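Local coordinates for protein putative deoxyribonuclease yjjV (Escherichia coli, PDB 1ZZM) that probably acts as a metal-dependent hydrolase of the TatD family, cleaving ester bonds with the aid of two divalent metal cations, at residues 188-191 with 192-196; 20-23 with 24-28; 50-53 with 54-58. All coordinates share one frame; numbering follows the deposited sequence.

Contact 1 of 3, residues 188-191 with 192-196; sequences SKTR and DVIAK
Lys189 and Asp192 run side by side at the start of helix 190-196, joined at their ends by a salt bridge of 3.0 Å from NZ to OD2. The lysine reaches it by folding: bends at chi2 (-55°) and chi3 (-57°) bring NZ round to the Asp192 carboxylate. Lys189 holds the N-cap position, and its carbonyl O takes two weak bonds, from Asp192 N at 3.1 Å and Val193 N at 3.4 Å. A carboxylate in this first turn would also be expected to suit the positive end of the helix dipole. Replacing Asp192 by an alanine would probably leave the Lys189 ammonium without its charge mate and its bent chain free to unfold. Arg191 O receives Ala195 N at 2.9 Å, while NH1 binds Ile182 O and the side chain packs on Val232 and Leu236 of helix 226-236. On the buried flank, Thr190 O accepts a nearly straight bond from Ile194 N (2.9 Å, 175° at the hydrogen). Thr190 CG2 lies alongside Ile194 CG1, 4.0 Å away, and Ile194 continues inward to Ile176 and Val178. This is the short crossover helix, with its N-cap, of the beta-alpha-beta unit joining strands 175-178 and 202-204 in the TIM-barrel fold.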
# COMPACT_ATOMS: atom_id res chain seq x y z
N SER A 188 7.58 4.92 18.09
CA SER A 188 6.62 3.87 18.41
C SER A 188 7.38 2.57 18.62
O SER A 188 8.61 2.53 18.55
CB SER A 188 5.60 3.66 17.27
OG SER A 188 6.17 2.94 16.17
N LYS A 189 6.63 1.50 18.84
CA LYS A 189 7.21 0.19 19.06
C LYS A 189 6.97 -0.68 17.84
O LYS A 189 7.02 -1.92 17.90
CB LYS A 189 6.59 -0.44 20.31
CG LYS A 189 6.77 0.38 21.58
CD LYS A 189 8.24 0.70 21.83
CE LYS A 189 9.08 -0.57 21.93
NZ LYS A 189 10.55 -0.28 21.96
N THR A 190 6.71 -0.04 16.71
CA THR A 190 6.46 -0.79 15.49
C THR A 190 7.67 -1.62 15.04
O THR A 190 7.51 -2.71 14.45
CB THR A 190 5.97 0.15 14.38
OG1 THR A 190 4.75 0.76 14.79
CG2 THR A 190 5.69 -0.66 13.08
N ARG A 191 8.89 -1.16 15.33
CA ARG A 191 10.05 -1.94 14.93
C ARG A 191 10.04 -3.30 15.61
O ARG A 191 10.39 -4.31 14.99
CB ARG A 191 11.36 -1.21 15.29
CG ARG A 191 11.57 0.10 14.52
CD ARG A 191 12.61 1.01 15.22
NE ARG A 191 13.89 0.36 15.49
CZ ARG A 191 14.87 0.19 14.59
NH1 ARG A 191 14.71 0.60 13.34
NH2 ARG A 191 16.02 -0.38 14.94
N ASP A 192 9.60 -3.35 16.87
CA ASP A 192 9.55 -4.61 17.60
C ASP A 192 8.49 -5.54 17.00
O ASP A 192 8.67 -6.75 17.00
CB ASP A 192 9.25 -4.38 19.09
CG ASP A 192 10.42 -3.77 19.83
OD1 ASP A 192 11.58 -4.04 19.43
OD2 ASP A 192 10.18 -3.03 20.81
N VAL A 193 7.40 -4.96 16.50
CA VAL A 193 6.33 -5.77 15.89
C VAL A 193 6.85 -6.37 14.61
O VAL A 193 6.78 -7.59 14.39
CB VAL A 193 5.08 -4.87 15.54
CG1 VAL A 193 4.03 -5.69 14.71
CG2 VAL A 193 4.46 -4.36 16.78
N ILE A 194 7.43 -5.52 13.77
CA ILE A 194 7.94 -5.99 12.49
C ILE A 194 9.05 -7.03 12.67
O ILE A 194 9.21 -7.94 11.86
CB ILE A 194 8.44 -4.80 11.66
CG1 ILE A 194 7.27 -3.88 11.39
CG2 ILE A 194 9.03 -5.26 10.34
CD1 ILE A 194 6.05 -4.53 10.74
N ALA A 195 9.81 -6.91 13.75
CA ALA A 195 10.85 -7.89 14.02
C ALA A 195 10.26 -9.26 14.34
O ALA A 195 10.90 -10.28 14.13
CB ALA A 195 11.73 -7.42 15.20
N LYS A 196 9.04 -9.29 14.85
CA LYS A 196 8.43 -10.57 15.24
C LYS A 196 7.49 -11.25 14.25
O LYS A 196 7.27 -12.46 14.34
CB LYS A 196 7.70 -10.40 16.56
CG LYS A 196 8.54 -9.77 17.64
CD LYS A 196 7.70 -9.47 18.87
CE LYS A 196 8.47 -8.62 19.88
NZ LYS A 196 7.63 -8.26 21.05

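Contact 2 of 3, residues 20-23 with 24-28; sequences DEEA and SLQRA
Asp20 O is gripped twice by Ser24, through the backbone N at 3.0 Å and the hydroxyl OG at 2.8 Å. The two donors use the oxygen differently: the amide comes in nearly end-on, whereas the hydroxyl sits above the carbonyl plane, 46° out of it. Ser24 manages this because OG lies beside its own backbone N (chi1 -63°), folded back along the helix. Asp20 is the N-cap residue of helix 21-30, yet its carboxylate makes no capping bond, and its backbone oxygen provides the link to Ser24. On the solvent side, Glu22 and Gln26, one turn apart, extend side by side with carboxylate and amide planes only 10° apart, Glu22 CG lying 3.8 Å from Gln26 NE2. Gln26 OE1 accepts from two waters. One, 2.8 Å from Gln26 OE1, also donates weakly to Glu22 OE1. The other lies 3.0 Å from Gln26 OE1 and donates to Ala23 O as well. Ala23 O therefore serves this water and Arg27 N (2.9 Å) together, with the Arg27 methylene CG pressed close alongside. The Arg27 guanidinium heads for Glu224 in a long, weak ion pair. Beneath this hydrated surface, Ser24 rests on Phe12, Glu21 and Leu25 meet Tyr56 just beyond helix 46-55, and Ala28 seats the helix on Val33 and Ile36 of strand 33-39.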
# COMPACT_ATOMS: atom_id res chain seq x y z
N ASP A 20 7.86 14.09 -14.13
CA ASP A 20 9.28 13.76 -14.00
C ASP A 20 9.40 12.24 -13.87
O ASP A 20 10.31 11.74 -13.21
CB ASP A 20 9.90 14.44 -12.76
CG ASP A 20 11.42 14.26 -12.66
OD1 ASP A 20 12.09 14.36 -13.71
OD2 ASP A 20 11.95 14.03 -11.55
N GLU A 21 8.45 11.54 -14.49
CA GLU A 21 8.38 10.07 -14.44
C GLU A 21 9.66 9.36 -14.89
O GLU A 21 10.08 8.44 -14.24
CB GLU A 21 7.20 9.54 -15.26
CG GLU A 21 5.79 9.90 -14.76
CD GLU A 21 5.35 11.32 -15.12
OE1 GLU A 21 6.12 12.05 -15.78
OE2 GLU A 21 4.22 11.70 -14.72
N GLU A 22 10.26 9.79 -16.00
CA GLU A 22 11.46 9.14 -16.51
C GLU A 22 12.61 9.13 -15.51
O GLU A 22 13.16 8.07 -15.20
CB GLU A 22 11.93 9.81 -17.81
CG GLU A 22 13.12 9.09 -18.47
CD GLU A 22 13.48 9.66 -19.84
OE1 GLU A 22 14.15 10.71 -19.93
OE2 GLU A 22 13.07 9.04 -20.85
N ALA A 23 12.98 10.32 -15.02
CA ALA A 23 14.06 10.45 -14.07
C ALA A 23 13.72 9.71 -12.79
O ALA A 23 14.59 9.07 -12.20
CB ALA A 23 14.32 11.93 -13.76
N SER A 24 12.47 9.83 -12.34
CA SER A 24 12.05 9.17 -11.09
C SER A 24 12.14 7.65 -11.19
O SER A 24 12.61 6.99 -10.26
CB SER A 24 10.63 9.61 -10.73
OG SER A 24 10.60 11.01 -10.50
N LEU A 25 11.69 7.09 -12.30
CA LEU A 25 11.78 5.64 -12.46
C LEU A 25 13.24 5.20 -12.53
O LEU A 25 13.58 4.13 -12.02
CB LEU A 25 11.03 5.16 -13.70
CG LEU A 25 9.50 5.20 -13.54
CD1 LEU A 25 8.82 5.07 -14.89
CD2 LEU A 25 9.05 4.05 -12.65
N GLN A 26 14.12 6.01 -13.14
CA GLN A 26 15.54 5.61 -13.19
C GLN A 26 16.17 5.67 -11.80
O GLN A 26 16.96 4.80 -11.43
CB GLN A 26 16.36 6.49 -14.16
CG GLN A 26 15.80 6.59 -15.58
CD GLN A 26 16.42 7.74 -16.39
OE1 GLN A 26 16.82 8.77 -15.83
NE2 GLN A 26 16.48 7.58 -17.72
N ARG A 27 15.83 6.70 -11.02
CA ARG A 27 16.38 6.80 -9.68
C ARG A 27 15.92 5.59 -8.85
O ARG A 27 16.68 5.07 -8.04
CB ARG A 27 15.94 8.11 -9.01
CG ARG A 27 16.54 9.36 -9.67
CD ARG A 27 15.90 10.65 -9.15
NE ARG A 27 16.18 10.94 -7.74
CZ ARG A 27 15.90 12.11 -7.15
NH1 ARG A 27 15.32 13.08 -7.85
NH2 ARG A 27 16.25 12.34 -5.87
N ALA A 28 14.68 5.16 -9.06
CA ALA A 28 14.13 4.01 -8.35
C ALA A 28 14.87 2.76 -8.81
O ALA A 28 15.34 1.96 -8.00
CB ALA A 28 12.62 3.85 -8.63
O HOH W 1 16.18 11.02 -17.30
O HOH W 2 17.47 9.99 -13.20

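Contact 3 of 3, residues 50-53 with 54-58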
# COMPACT_ATOMS: atom_id res chain seq x y z
N LEU A 50 -4.28 4.84 -14.35
CA LEU A 50 -4.35 3.79 -15.36
C LEU A 50 -3.35 4.09 -16.47
O LEU A 50 -2.70 3.18 -16.98
CB LEU A 50 -5.76 3.69 -15.97
CG LEU A 50 -6.87 3.06 -15.09
CD1 LEU A 50 -8.08 2.77 -15.97
CD2 LEU A 50 -6.41 1.75 -14.48
N ALA A 51 -3.22 5.37 -16.84
CA ALA A 51 -2.26 5.74 -17.90
C ALA A 51 -0.84 5.40 -17.46
O ALA A 51 -0.06 4.92 -18.27
CB ALA A 51 -2.35 7.23 -18.24
N LEU A 52 -0.50 5.65 -16.20
CA LEU A 52 0.83 5.33 -15.71
C LEU A 52 1.08 3.83 -15.87
O LEU A 52 2.13 3.42 -16.38
CB LEU A 52 0.98 5.68 -14.21
CG LEU A 52 1.19 7.15 -13.83
CD1 LEU A 52 1.29 7.30 -12.28
CD2 LEU A 52 2.49 7.59 -14.53
N ALA A 53 0.12 3.01 -15.45
CA ALA A 53 0.31 1.56 -15.53
C ALA A 53 0.36 1.07 -16.97
O ALA A 53 1.10 0.14 -17.29
CB ALA A 53 -0.82 0.82 -14.77
N GLU A 54 -0.40 1.69 -17.86
CA GLU A 54 -0.39 1.23 -19.23
C GLU A 54 0.85 1.71 -20.00
O GLU A 54 1.33 1.02 -20.89
CB GLU A 54 -1.68 1.69 -19.92
CG GLU A 54 -2.03 0.90 -21.18
CD GLU A 54 -3.39 1.29 -21.74
OE1 GLU A 54 -4.07 2.14 -21.11
OE2 GLU A 54 -3.78 0.74 -22.80
N ASN A 55 1.38 2.88 -19.64
CA ASN A 55 2.54 3.43 -20.35
C ASN A 55 3.95 3.11 -19.83
O ASN A 55 4.93 3.26 -20.57
CB ASN A 55 2.41 4.96 -20.45
CG ASN A 55 1.27 5.38 -21.37
OD1 ASN A 55 1.03 4.75 -22.40
ND2 ASN A 55 0.59 6.44 -21.02
N TYR A 56 4.07 2.68 -18.58
CA TYR A 56 5.40 2.38 -18.03
C TYR A 56 5.47 0.94 -17.55
O TYR A 56 4.70 0.53 -16.66
CB TYR A 56 5.70 3.34 -16.88
CG TYR A 56 5.74 4.81 -17.30
CD1 TYR A 56 6.93 5.40 -17.70
CD2 TYR A 56 4.58 5.60 -17.28
CE1 TYR A 56 6.98 6.75 -18.05
CE2 TYR A 56 4.62 6.96 -17.64
CZ TYR A 56 5.83 7.52 -18.01
OH TYR A 56 5.91 8.86 -18.32
N GLN A 57 6.37 0.15 -18.12
CA GLN A 57 6.48 -1.25 -17.71
C GLN A 57 6.58 -1.47 -16.20
O GLN A 57 5.92 -2.36 -15.66
CB GLN A 57 7.69 -1.93 -18.39
CG GLN A 57 7.48 -2.28 -19.86
CD GLN A 57 6.67 -3.56 -20.09
OE1 GLN A 57 6.64 -4.08 -21.21
NE2 GLN A 57 6.02 -4.07 -19.04
N PRO A 58 7.38 -0.66 -15.48
CA PRO A 58 7.49 -0.87 -14.03
C PRO A 58 6.29 -0.54 -13.16
O PRO A 58 6.27 -0.93 -12.01
CB PRO A 58 8.67 0.03 -13.64
CG PRO A 58 9.43 0.19 -14.90
CD PRO A 58 8.31 0.40 -15.89
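The Tyr56 ring presents its CD2 edge to Leu52 O, which lies in the ring plane 3.4 Å from CD2. Leu52 CD2 comes near the same CD2/CE2 border, 3.8 Å from Tyr56 CE2, but from above the ring plane, the two side chains crossing at a slant. The setting is the C-terminal end of helix 46-55, the crossover helix of the beta-alpha-beta unit between strands 33-39 and 59-63. Tyr56 is the residue where helical backbone angles stop (phi -122°, psi 120°), but its N still donates to Leu52 O at 3.0 Å, so that one oxygen meets both the amide and the ring edge of Tyr56. With chi1 at -61°, the ring stays beside its own backbone N and folds back along the preceding turn. Before it, Glu54 N binds Leu50 O and Asn55 N binds Ala51 O. The Asn55 amide group also hangs over Ala51, but ND2, 3.2 Å from Ala51 O, is too badly angled to bond. On the inner side Leu52 packs on Phe12 and Leu59, and Ala53 on Ala61. Lys91 NZ hydrogen-bonds to both Ala53 O, in the last turn of the helix, and Gln57 O beyond it.

Overall arrangement
Along the chain contact 2 comes first, then contact 3, then contact 1, each on a crossover helix in the outer layer of the TIM barrel. Contacts 2 and 3 belong to successive beta-alpha-beta units that share strand 33-39; their centres lie 13 Å apart and they pack directly, Leu25 CD1 meeting Tyr56 CD1 at 3.4 Å and Glu21 CG meeting Leu52 CD2 at 4.0 Å. Contact 1 is remote, with centres 31 Å from contact 2 and 34 Å from contact 3, and stands across the chain's centre from contact 3. The zinc ions held by His9, His11, Glu97, Asp207, His133 and His157 lie within the barrel whose strands these helices flank.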